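PDB 4K9Q: benzoylformate Decarboxylase from Polynucleobacter necessarius, which probably catalyses the thiamine diphosphate- and magnesium-dependent decarboxylation of benzoylformate to benzaldehyde and carbon dioxide. Local coordinates for residues M1-E6 with E164-E169; Y127-P132 with L156-D161; S26-F31 with N68-A73. One frame throughout, in Å; residues are numbered along the deposited sequence.

Interaction 1. Residues M1-E6 with E164-E169; sequences MRTVKE and EKLIPE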
loop_
_atom_site.group_PDB
_atom_site.type_symbol
_atom_site.label_atom_id
_atom_site.label_comp_id
_atom_site.label_asym_id
_atom_site.label_seq_id
_atom_site.Cartn_x
_atom_site.Cartn_y
_atom_site.Cartn_z
ATOM N N MET A 1 -1.121 -35.741 -14.676
ATOM C CA MET A 1 -0.892 -34.696 -13.688
ATOM C C MET A 1 0.439 -34.912 -12.998
ATOM O O MET A 1 0.958 -36.026 -12.960
ATOM C CB MET A 1 -2.002 -34.705 -12.633
ATOM C CG MET A 1 -3.407 -34.609 -13.194
ATOM S SD MET A 1 -4.639 -34.426 -11.889
ATOM C CE MET A 1 -4.630 -32.658 -11.653
ATOM N N ARG A 2 1.007 -33.837 -12.465
ATOM C CA ARG A 2 2.214 -33.924 -11.656
ATOM C C ARG A 2 2.102 -32.963 -10.477
ATOM O O ARG A 2 1.182 -32.153 -10.428
ATOM C CB ARG A 2 3.454 -33.619 -12.498
ATOM C CG ARG A 2 3.873 -34.777 -13.392
ATOM C CD ARG A 2 5.185 -34.511 -14.107
ATOM N NE ARG A 2 5.895 -35.761 -14.368
ATOM C CZ ARG A 2 5.786 -36.470 -15.486
ATOM N NH1 ARG A 2 6.471 -37.601 -15.619
ATOM N NH2 ARG A 2 4.994 -36.051 -16.469
ATOM N N THR A 3 3.023 -33.055 -9.520
ATOM C CA THR A 3 2.957 -32.142 -8.380
ATOM C C THR A 3 3.368 -30.743 -8.815
ATOM O O THR A 3 4.158 -30.575 -9.742
ATOM C CB THR A 3 3.881 -32.554 -7.220
ATOM O OG1 THR A 3 5.244 -32.549 -7.665
ATOM C CG2 THR A 3 3.513 -33.940 -6.695
ATOM N N VAL A 4 2.823 -29.745 -8.133
ATOM C CA VAL A 4 3.255 -28.367 -8.317
ATOM C C VAL A 4 4.787 -28.287 -8.269
ATOM O O VAL A 4 5.416 -27.627 -9.095
ATOM C CB VAL A 4 2.649 -27.463 -7.225
ATOM C CG1 VAL A 4 3.288 -26.064 -7.265
ATOM C CG2 VAL A 4 1.121 -27.403 -7.339
ATOM N N LYS A 5 5.399 -28.980 -7.311
ATOM C CA LYS A 5 6.851 -28.927 -7.172
ATOM C C LYS A 5 7.572 -29.464 -8.419
ATOM O O LYS A 5 8.487 -28.820 -8.942
ATOM C CB LYS A 5 7.315 -29.671 -5.911
ATOM C CG LYS A 5 8.824 -29.565 -5.665
ATOM C CD LYS A 5 9.202 -29.983 -4.249
ATOM C CE LYS A 5 8.986 -31.471 -4.006
ATOM N NZ LYS A 5 9.982 -32.320 -4.713
ATOM N N GLU A 6 7.154 -30.630 -8.905
ATOM C CA GLU A 6 7.828 -31.211 -10.062
ATOM C C GLU A 6 7.713 -30.300 -11.290
ATOM O O GLU A 6 8.690 -30.072 -11.999
ATOM C CB GLU A 6 7.308 -32.619 -10.380
ATOM C CG GLU A 6 8.169 -33.320 -11.419
ATOM C CD GLU A 6 7.787 -34.769 -11.650
ATOM O OE1 GLU A 6 6.928 -35.295 -10.912
ATOM O OE2 GLU A 6 8.353 -35.382 -12.579
ATOM N N GLU A 164 2.855 -30.117 -2.829
ATOM C CA GLU A 164 2.536 -31.537 -2.991
ATOM C C GLU A 164 1.247 -31.778 -3.769
ATOM O O GLU A 164 0.867 -32.928 -4.004
ATOM C CB GLU A 164 2.400 -32.203 -1.621
ATOM C CG GLU A 164 1.222 -31.671 -0.810
ATOM C CD GLU A 164 1.058 -32.368 0.530
ATOM O OE1 GLU A 164 0.161 -31.960 1.297
ATOM O OE2 GLU A 164 1.817 -33.317 0.821
ATOM N N LYS A 165 0.550 -30.710 -4.143
ATOM C CA LYS A 165 -0.720 -30.871 -4.863
ATOM C C LYS A 165 -0.487 -31.399 -6.281
ATOM O O LYS A 165 0.402 -30.930 -6.995
ATOM C CB LYS A 165 -1.494 -29.548 -4.924
ATOM C CG LYS A 165 -1.872 -28.941 -3.562
ATOM C CD LYS A 165 -2.851 -29.830 -2.801
ATOM C CE LYS A 165 -3.424 -29.118 -1.583
ATOM N NZ LYS A 165 -2.472 -29.160 -0.456
ATOM N N LEU A 166 -1.277 -32.391 -6.681
ATOM C CA LEU A 166 -1.286 -32.846 -8.068
ATOM C C LEU A 166 -2.131 -31.903 -8.899
ATOM O O LEU A 166 -3.281 -31.627 -8.554
ATOM C CB LEU A 166 -1.873 -34.247 -8.166
ATOM C CG LEU A 166 -0.962 -35.397 -7.749
ATOM C CD1 LEU A 166 -1.725 -36.707 -7.871
ATOM C CD2 LEU A 166 0.288 -35.415 -8.613
ATOM N N ILE A 167 -1.567 -31.414 -9.995
ATOM C CA ILE A 167 -2.256 -30.453 -10.849
ATOM C C ILE A 167 -2.085 -30.845 -12.312
ATOM O O ILE A 167 -1.160 -31.583 -12.659
ATOM C CB ILE A 167 -1.722 -29.013 -10.636
ATOM C CG1 ILE A 167 -0.244 -28.914 -11.029
ATOM C CG2 ILE A 167 -1.928 -28.563 -9.187
ATOM C CD1 ILE A 167 0.242 -27.476 -11.240
ATOM N N PRO A 168 -2.983 -30.356 -13.181
ATOM C CA PRO A 168 -2.860 -30.634 -14.614
ATOM C C PRO A 168 -1.516 -30.172 -15.157
ATOM O O PRO A 168 -1.011 -29.111 -14.776
ATOM C CB PRO A 168 -3.992 -29.804 -15.227
ATOM C CG PRO A 168 -4.997 -29.683 -14.134
ATOM C CD PRO A 168 -4.184 -29.560 -12.874
ATOM N N GLU A 169 -0.928 -30.984 -16.024
ATOM C CA GLU A 169 0.319 -30.622 -16.670
ATOM C C GLU A 169 0.030 -29.588 -17.749
ATOM O O GLU A 169 -0.456 -29.925 -18.831
ATOM C CB GLU A 169 0.987 -31.859 -17.279
ATOM C CG GLU A 169 2.237 -32.324 -16.552
ATOM C CD GLU A 169 3.431 -31.417 -16.791
ATOM O OE1 GLU A 169 4.579 -31.908 -16.692
ATOM O OE2 GLU A 169 3.228 -30.215 -17.075
#
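Arg2 and Thr3 pair with Ile167 and Leu166 in a short two-stranded antiparallel ribbon that ties the N-terminus of the chain to residues 164-169. Arg2 and Ile167 are the hydrogen-bonded pair: Arg2 N gives to Ile167 O at 3.1 Å, and Ile167 N returns a nearly straight bond to Arg2 O (2.9 Å, 170° at the hydrogen). Thr3 and Leu166 are the non-hydrogen-bonded pair, their CA atoms 4.3 Å apart. Val4 N, at the start of helix 4-15, adds a third bond to Lys165 O. On the sheet face of Thr3 and Leu166, methyl CG2 of Thr3 lies 4.0 Å from Leu166 CD2, the two side chains slanting across each other. The Thr3 hydroxyl, placed between backbone N and carbonyl carbon (chi1 61°), serves as N-cap of the helix, where Thr3 OG1 accepts from Glu6 N at 3.0 Å. Replacing Thr3 with alanine would probably leave Glu6 N without its capping acceptor and open a gap beside Leu166 CD2. Val4 CG2 meets Ile167 CG2 at 3.7 Å, and Ile7 and Pro136 also touch Ile167. In one of two modelled positions, Arg2 NE salt-bridges Glu6 OE2, while Arg2 NH2 stays 4.2 Å from Glu169 OE1. The join thus rests on backbone bonds and a few methyl contacts; Arg2 probably spends its charge mainly on Glu6, and Glu169 would add at most a weak attraction.

Interaction 2. Residues Y127-P132 with L156-D161; sequences YEPARP and LSLPLD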
loop_
_atom_site.group_PDB
_atom_site.type_symbol
_atom_site.label_atom_id
_atom_site.label_comp_id
_atom_site.label_asym_id
_atom_site.label_seq_id
_atom_site.Cartn_x
_atom_site.Cartn_y
_atom_site.Cartn_z
ATOM N N TYR A 127 3.306 -11.022 -5.226
ATOM C CA TYR A 127 2.130 -11.854 -5.483
ATOM C C TYR A 127 2.064 -13.082 -4.595
ATOM O O TYR A 127 3.087 -13.680 -4.264
ATOM C CB TYR A 127 2.184 -12.310 -6.940
ATOM C CG TYR A 127 0.895 -12.792 -7.554
ATOM C CD1 TYR A 127 -0.178 -11.927 -7.737
ATOM C CD2 TYR A 127 0.776 -14.095 -8.019
ATOM C CE1 TYR A 127 -1.352 -12.362 -8.337
ATOM C CE2 TYR A 127 -0.389 -14.538 -8.618
ATOM C CZ TYR A 127 -1.449 -13.670 -8.773
ATOM O OH TYR A 127 -2.609 -14.114 -9.372
ATOM N N GLU A 128 0.846 -13.478 -4.248
ATOM C CA GLU A 128 0.595 -14.751 -3.571
ATOM C C GLU A 128 -0.425 -15.513 -4.419
ATOM O O GLU A 128 -1.590 -15.121 -4.467
ATOM C CB GLU A 128 0.051 -14.488 -2.167
ATOM C CG GLU A 128 -0.093 -15.716 -1.264
ATOM C CD GLU A 128 -0.290 -15.330 0.205
ATOM O OE1 GLU A 128 0.720 -15.215 0.932
ATOM O OE2 GLU A 128 -1.450 -15.133 0.638
ATOM N N PRO A 129 0.007 -16.586 -5.115
ATOM C CA PRO A 129 -0.891 -17.244 -6.084
ATOM C C PRO A 129 -2.261 -17.614 -5.502
ATOM O O PRO A 129 -2.371 -18.021 -4.340
ATOM C CB PRO A 129 -0.108 -18.507 -6.477
ATOM C CG PRO A 129 1.326 -18.071 -6.355
ATOM C CD PRO A 129 1.344 -17.207 -5.106
ATOM N N ALA A 130 -3.299 -17.474 -6.323
ATOM C CA ALA A 130 -4.673 -17.667 -5.877
ATOM C C ALA A 130 -5.044 -19.143 -5.704
ATOM O O ALA A 130 -6.073 -19.452 -5.125
ATOM C CB ALA A 130 -5.653 -16.985 -6.849
ATOM N N ARG A 131 -4.209 -20.044 -6.212
ATOM C CA ARG A 131 -4.402 -21.483 -6.009
ATOM C C ARG A 131 -3.096 -22.218 -6.339
ATOM O O ARG A 131 -2.221 -21.663 -7.010
ATOM C CB ARG A 131 -5.558 -22.000 -6.870
ATOM C CG ARG A 131 -5.364 -21.701 -8.310
ATOM C CD ARG A 131 -6.598 -21.950 -9.176
ATOM N NE ARG A 131 -6.145 -21.860 -10.552
ATOM C CZ ARG A 131 -6.586 -22.608 -11.548
ATOM N NH1 ARG A 131 -7.547 -23.503 -11.341
ATOM N NH2 ARG A 131 -6.065 -22.443 -12.755
ATOM N N PRO A 132 -2.942 -23.453 -5.841
ATOM C CA PRO A 132 -1.737 -24.231 -6.161
ATOM C C PRO A 132 -1.505 -24.363 -7.670
ATOM O O PRO A 132 -0.363 -24.306 -8.127
ATOM C CB PRO A 132 -2.035 -25.610 -5.565
ATOM C CG PRO A 132 -3.084 -25.376 -4.527
ATOM C CD PRO A 132 -3.863 -24.167 -4.941
ATOM N N LEU A 156 7.410 -13.588 -4.598
ATOM C CA LEU A 156 6.307 -14.554 -4.514
ATOM C C LEU A 156 6.194 -15.113 -3.099
ATOM O O LEU A 156 7.195 -15.549 -2.518
ATOM C CB LEU A 156 6.541 -15.729 -5.470
ATOM C CG LEU A 156 6.589 -15.433 -6.970
ATOM C CD1 LEU A 156 6.912 -16.711 -7.732
ATOM C CD2 LEU A 156 5.262 -14.846 -7.426
ATOM N N SER A 157 4.978 -15.104 -2.565
ATOM C CA SER A 157 4.647 -15.708 -1.288
ATOM C C SER A 157 3.952 -17.030 -1.584
ATOM O O SER A 157 2.916 -17.052 -2.255
ATOM C CB SER A 157 3.711 -14.773 -0.518
ATOM O OG SER A 157 3.251 -15.379 0.673
ATOM N N LEU A 158 4.507 -18.126 -1.072
ATOM C CA LEU A 158 4.126 -19.468 -1.504
ATOM C C LEU A 158 3.676 -20.360 -0.336
ATOM O O LEU A 158 4.495 -20.889 0.406
ATOM C CB LEU A 158 5.302 -20.097 -2.269
ATOM C CG LEU A 158 5.712 -19.258 -3.500
ATOM C CD1 LEU A 158 7.096 -19.574 -3.967
ATOM C CD2 LEU A 158 4.709 -19.412 -4.631
ATOM N N PRO A 159 2.359 -20.515 -0.160
ATOM C CA PRO A 159 1.846 -21.368 0.926
ATOM C C PRO A 159 2.426 -22.790 0.888
ATOM O O PRO A 159 2.481 -23.402 -0.171
ATOM C CB PRO A 159 0.337 -21.383 0.666
ATOM C CG PRO A 159 0.073 -20.051 0.023
ATOM C CD PRO A 159 1.276 -19.792 -0.857
ATOM N N LEU A 160 2.820 -23.315 2.043
ATOM C CA LEU A 160 3.642 -24.528 2.095
ATOM C C LEU A 160 2.930 -25.767 1.573
ATOM O O LEU A 160 3.571 -26.720 1.129
ATOM C CB LEU A 160 4.138 -24.772 3.526
ATOM C CG LEU A 160 3.064 -25.152 4.546
ATOM C CD1 LEU A 160 2.972 -26.670 4.644
ATOM C CD2 LEU A 160 3.400 -24.549 5.902
ATOM N N ASP A 161 1.608 -25.747 1.645
ATOM C CA ASP A 161 0.807 -26.902 1.246
ATOM C C ASP A 161 0.611 -27.028 -0.264
ATOM O O ASP A 161 0.111 -28.054 -0.732
ATOM C CB ASP A 161 -0.551 -26.912 1.972
ATOM C CG ASP A 161 -1.373 -25.635 1.747
ATOM O OD1 ASP A 161 -0.807 -24.518 1.707
ATOM O OD2 ASP A 161 -2.617 -25.756 1.638
#
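Tyr127 lies beside Leu156 as a parallel neighbour, their CA atoms 5.1 Å apart, at the edge of the six-stranded sheet of the N-terminal TPP-binding domain. Its carbonyl carries the backbone join: Tyr127 O accepts from Ser157 N at 2.9 Å, almost straight (170°). On the same sheet face Tyr127 CB touches Leu156 CD2 at 4.0 Å, while the tyrosine ring leads off from the other segment. Glu128 makes the polar contact. With CG anti to the backbone N (chi1 -172°) and an extended chain, it runs alongside Ser157, and its OE1 takes a short 2.5 Å bond from Ser157 OG on the anti lone pair, the one facing away from OE2. Gln98 NE2 gives to the same oxygen, which is therefore gripped by two donors. At Pro129 the strand pairing stops, since proline has no N-H to offer to Ser157 O. Instead Pro129 CD sits 3.3 Å from Ser157 O, a buried carbonyl left without a hydrogen-bond partner, and Pro129 CG rests on Leu158 CD2 at 4.0 Å. Beyond it the chain turns to the subunit interface: Ala130 O accepts from Arg101 of the second subunit, and Arg131 forms a salt bridge with Glu102 of that subunit. Pro132 then leads toward helix 135-147, the connection of a beta-alpha-beta crossover between strands 126-127 and 154-159. That helix packs over Leu156 and Leu158 through Phe139 and over Pro129 through Ala138, and strand 154-159 itself lies between strand 126-127 and strand 93-98, with Ser157 touching Gln98 of the latter.

Interaction 3. Residues S26-F31 with N68-A73; sequences STEETF and NIHTGA. With TPP (thiamine diphosphate), chain D.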
loop_
_atom_site.group_PDB
_atom_site.type_symbol
_atom_site.label_atom_id
_atom_site.label_comp_id
_atom_site.label_asym_id
_atom_site.label_seq_id
_atom_site.Cartn_x
_atom_site.Cartn_y
_atom_site.Cartn_z
ATOM N N SER A 26 10.432 -23.736 8.395
ATOM C CA SER A 26 9.459 -24.814 8.295
ATOM C C SER A 26 8.568 -24.662 7.070
ATOM O O SER A 26 8.199 -25.651 6.437
ATOM C CB SER A 26 8.596 -24.890 9.558
ATOM O OG SER A 26 7.762 -23.754 9.669
ATOM N N THR A 27 8.235 -23.418 6.736
ATOM C CA THR A 27 7.310 -23.140 5.636
ATOM C C THR A 27 7.953 -23.277 4.252
ATOM O O THR A 27 7.263 -23.183 3.231
ATOM C CB THR A 27 6.691 -21.732 5.787
ATOM O OG1 THR A 27 7.739 -20.778 5.997
ATOM C CG2 THR A 27 5.762 -21.699 6.980
ATOM N N GLU A 28 9.264 -23.523 4.223
ATOM C CA GLU A 28 9.990 -23.745 2.973
ATOM C C GLU A 28 10.372 -25.219 2.771
ATOM O O GLU A 28 10.848 -25.603 1.707
ATOM C CB GLU A 28 11.261 -22.895 2.931
ATOM C CG GLU A 28 11.012 -21.382 2.921
ATOM C CD GLU A 28 10.410 -20.873 4.225
ATOM O OE1 GLU A 28 10.973 -21.178 5.290
ATOM O OE2 GLU A 28 9.378 -20.162 4.191
ATOM N N GLU A 29 10.191 -26.045 3.793
ATOM C CA GLU A 29 10.658 -27.427 3.691
ATOM C C GLU A 29 9.960 -28.233 2.590
ATOM O O GLU A 29 10.584 -29.077 1.951
ATOM C CB GLU A 29 10.561 -28.126 5.047
ATOM C CG GLU A 29 11.592 -27.594 6.028
ATOM C CD GLU A 29 11.637 -28.355 7.333
ATOM O OE1 GLU A 29 10.604 -28.916 7.758
ATOM O OE2 GLU A 29 12.724 -28.400 7.927
ATOM N N THR A 30 8.677 -27.965 2.356
ATOM C CA THR A 30 7.960 -28.663 1.292
ATOM C C THR A 30 8.461 -28.259 -0.102
ATOM O O THR A 30 8.388 -29.039 -1.050
ATOM C CB THR A 30 6.443 -28.443 1.407
ATOM O OG1 THR A 30 6.178 -27.048 1.587
ATOM C CG2 THR A 30 5.904 -29.197 2.616
ATOM N N PHE A 31 8.966 -27.035 -0.218
ATOM C CA PHE A 31 9.609 -26.590 -1.454
ATOM C C PHE A 31 10.972 -27.261 -1.639
ATOM O O PHE A 31 11.352 -27.635 -2.751
ATOM C CB PHE A 31 9.774 -25.066 -1.436
ATOM C CG PHE A 31 10.608 -24.528 -2.563
ATOM C CD1 PHE A 31 10.182 -24.641 -3.876
ATOM C CD2 PHE A 31 11.823 -23.898 -2.303
ATOM C CE1 PHE A 31 10.944 -24.140 -4.917
ATOM C CE2 PHE A 31 12.599 -23.385 -3.344
ATOM C CZ PHE A 31 12.163 -23.510 -4.651
ATOM N N ASN A 68 15.273 -17.990 -1.424
ATOM C CA ASN A 68 14.223 -18.700 -0.695
ATOM C C ASN A 68 14.410 -18.417 0.788
ATOM O O ASN A 68 15.392 -18.860 1.392
ATOM C CB ASN A 68 14.287 -20.204 -0.980
ATOM C CG ASN A 68 13.113 -20.971 -0.384
ATOM O OD1 ASN A 68 13.309 -21.946 0.348
ATOM N ND2 ASN A 68 11.890 -20.550 -0.708
ATOM N N ILE A 69 13.484 -17.655 1.363
ATOM C CA ILE A 69 13.588 -17.272 2.763
ATOM C C ILE A 69 12.292 -17.536 3.517
ATOM O O ILE A 69 11.277 -17.921 2.922
ATOM C CB ILE A 69 14.058 -15.813 2.914
ATOM C CG1 ILE A 69 13.080 -14.849 2.229
ATOM C CG2 ILE A 69 15.477 -15.649 2.351
ATOM C CD1 ILE A 69 13.626 -13.421 2.134
ATOM N N HIS A 70 12.335 -17.338 4.828
ATOM C CA HIS A 70 11.301 -17.873 5.701
ATOM C C HIS A 70 10.242 -16.842 6.052
ATOM O O HIS A 70 10.423 -16.049 6.968
ATOM C CB HIS A 70 11.925 -18.402 6.988
ATOM C CG HIS A 70 10.927 -18.957 7.959
ATOM N ND1 HIS A 70 10.062 -19.982 7.637
ATOM C CD2 HIS A 70 10.667 -18.632 9.247
ATOM C CE1 HIS A 70 9.316 -20.269 8.690
ATOM N NE2 HIS A 70 9.670 -19.470 9.682
ATOM N N THR A 71 9.126 -16.895 5.333
ATOM C CA THR A 71 7.951 -16.074 5.616
ATOM C C THR A 71 8.283 -14.591 5.904
ATOM O O THR A 71 9.224 -14.040 5.321
ATOM C CB THR A 71 7.032 -16.778 6.666
ATOM O OG1 THR A 71 5.796 -16.064 6.810
ATOM C CG2 THR A 71 7.718 -16.943 8.032
ATOM N N GLY A 72 7.490 -13.925 6.735
ATOM C CA GLY A 72 7.673 -12.498 6.972
ATOM C C GLY A 72 8.937 -12.198 7.756
ATOM O O GLY A 72 9.547 -11.138 7.589
ATOM N N ALA A 73 9.332 -13.130 8.620
ATOM C CA ALA A 73 10.523 -12.954 9.462
ATOM C C ALA A 73 11.773 -12.842 8.603
ATOM O O ALA A 73 12.601 -11.947 8.785
ATOM C CB ALA A 73 10.674 -14.123 10.434
HETATM N "N1'" TPP D . 14.923 -17.100 9.677
HETATM C "C2'" TPP D . 14.309 -16.278 10.610
HETATM C CM2 TPP D . 14.617 -14.811 10.649
HETATM N "N3'" TPP D . 13.391 -16.790 11.508
HETATM C "C4'" TPP D . 13.086 -18.128 11.486
HETATM N "N4'" TPP D . 12.190 -18.612 12.344
HETATM C "C5'" TPP D . 13.726 -18.970 10.575
HETATM C "C6'" TPP D . 14.636 -18.456 9.653
HETATM C "C7'" TPP D . 13.390 -20.438 10.549
HETATM N N3 TPP D . 13.870 -21.245 11.663
HETATM C C2 TPP D . 13.089 -21.658 12.730
HETATM S S1 TPP D . 13.869 -22.572 13.803
HETATM C C5 TPP D . 15.234 -22.485 12.942
HETATM C C4 TPP D . 15.131 -21.740 11.771
HETATM C CM4 TPP D . 16.242 -21.492 10.782
HETATM C C6 TPP D . 16.414 -23.241 13.486
HETATM C C7 TPP D . 16.910 -22.779 14.846
HETATM O O7 TPP D . 18.144 -23.436 15.023
HETATM P PA TPP D . 18.985 -23.297 16.387
HETATM O O1A TPP D . 18.944 -21.865 16.838
HETATM O O2A TPP D . 20.390 -23.764 16.179
HETATM O O3A TPP D . 18.123 -24.122 17.465
HETATM P PB TPP D . 17.932 -25.714 17.584
HETATM O O1B TPP D . 16.647 -26.037 16.892
HETATM O O2B TPP D . 17.843 -26.009 19.065
HETATM O O3B TPP D . 19.057 -26.445 16.925
#
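A bend at chi2 of Glu28 (67°) and a chi1 of 179° that sets His70 CG anti to the backbone N bring the carboxylate and the imidazole together. The setting is the N-terminal (pyrimidine-binding) domain of a thiamine diphosphate enzyme, a parallel alpha/beta fold, where the loop before helix 29-32 meets the end of strand 66-69. His70 ND1 donates to the syn lone pair of Glu28 OE1 at 2.8 Å, nearly in the ring plane, with carboxylate and imidazole 80° apart. This His-carboxylate bond fixes the ring's rotation. Thr27 OG1 in turn gives a 2.5 Å bond to Glu28 OE2, coming from above the carboxylate plane, and Thr71 N adds a weak one to the same oxygen. Beside this network, Asn68 OD1 lies at the edge of the Phe31 ring, 3.6 Å from CD2, while Asn68 ND2 is held by Thr95. The cofactor, whose hydrogen-bonding partners include Ser431 and Ile461 of the third subunit, thus meets this chain across a subunit interface. His70 is sandwiched: Thr71 CG2 sits 3.5 Å over the centre of one face, TPP C7' lies over the opposite face, and His70 CD2 comes within 3.3 Å of TPP C4'.

How the interactions relate
Along the chain, the segments of interactions 3 and 2 follow one another, and both fall between the two segments of interaction 1. Interactions 2 and 3 reach the same six-stranded parallel sheet, with centres about 12 Å apart, the former where edge strand 126-127 meets strand 154-159 and the latter at strand 66-69. They are joined by a probable hydrogen bond from Thr30 OG1 to Leu160 O. Interaction 1 lies outside that sheet, about 14 Å from interaction 2 and about 19 Å from interaction 3 between centres, and meets them through Pro132 and Lys5 respectively. The N-terminal domain is thus tied together from its surface ribbon to the interface where thiamine diphosphate binds.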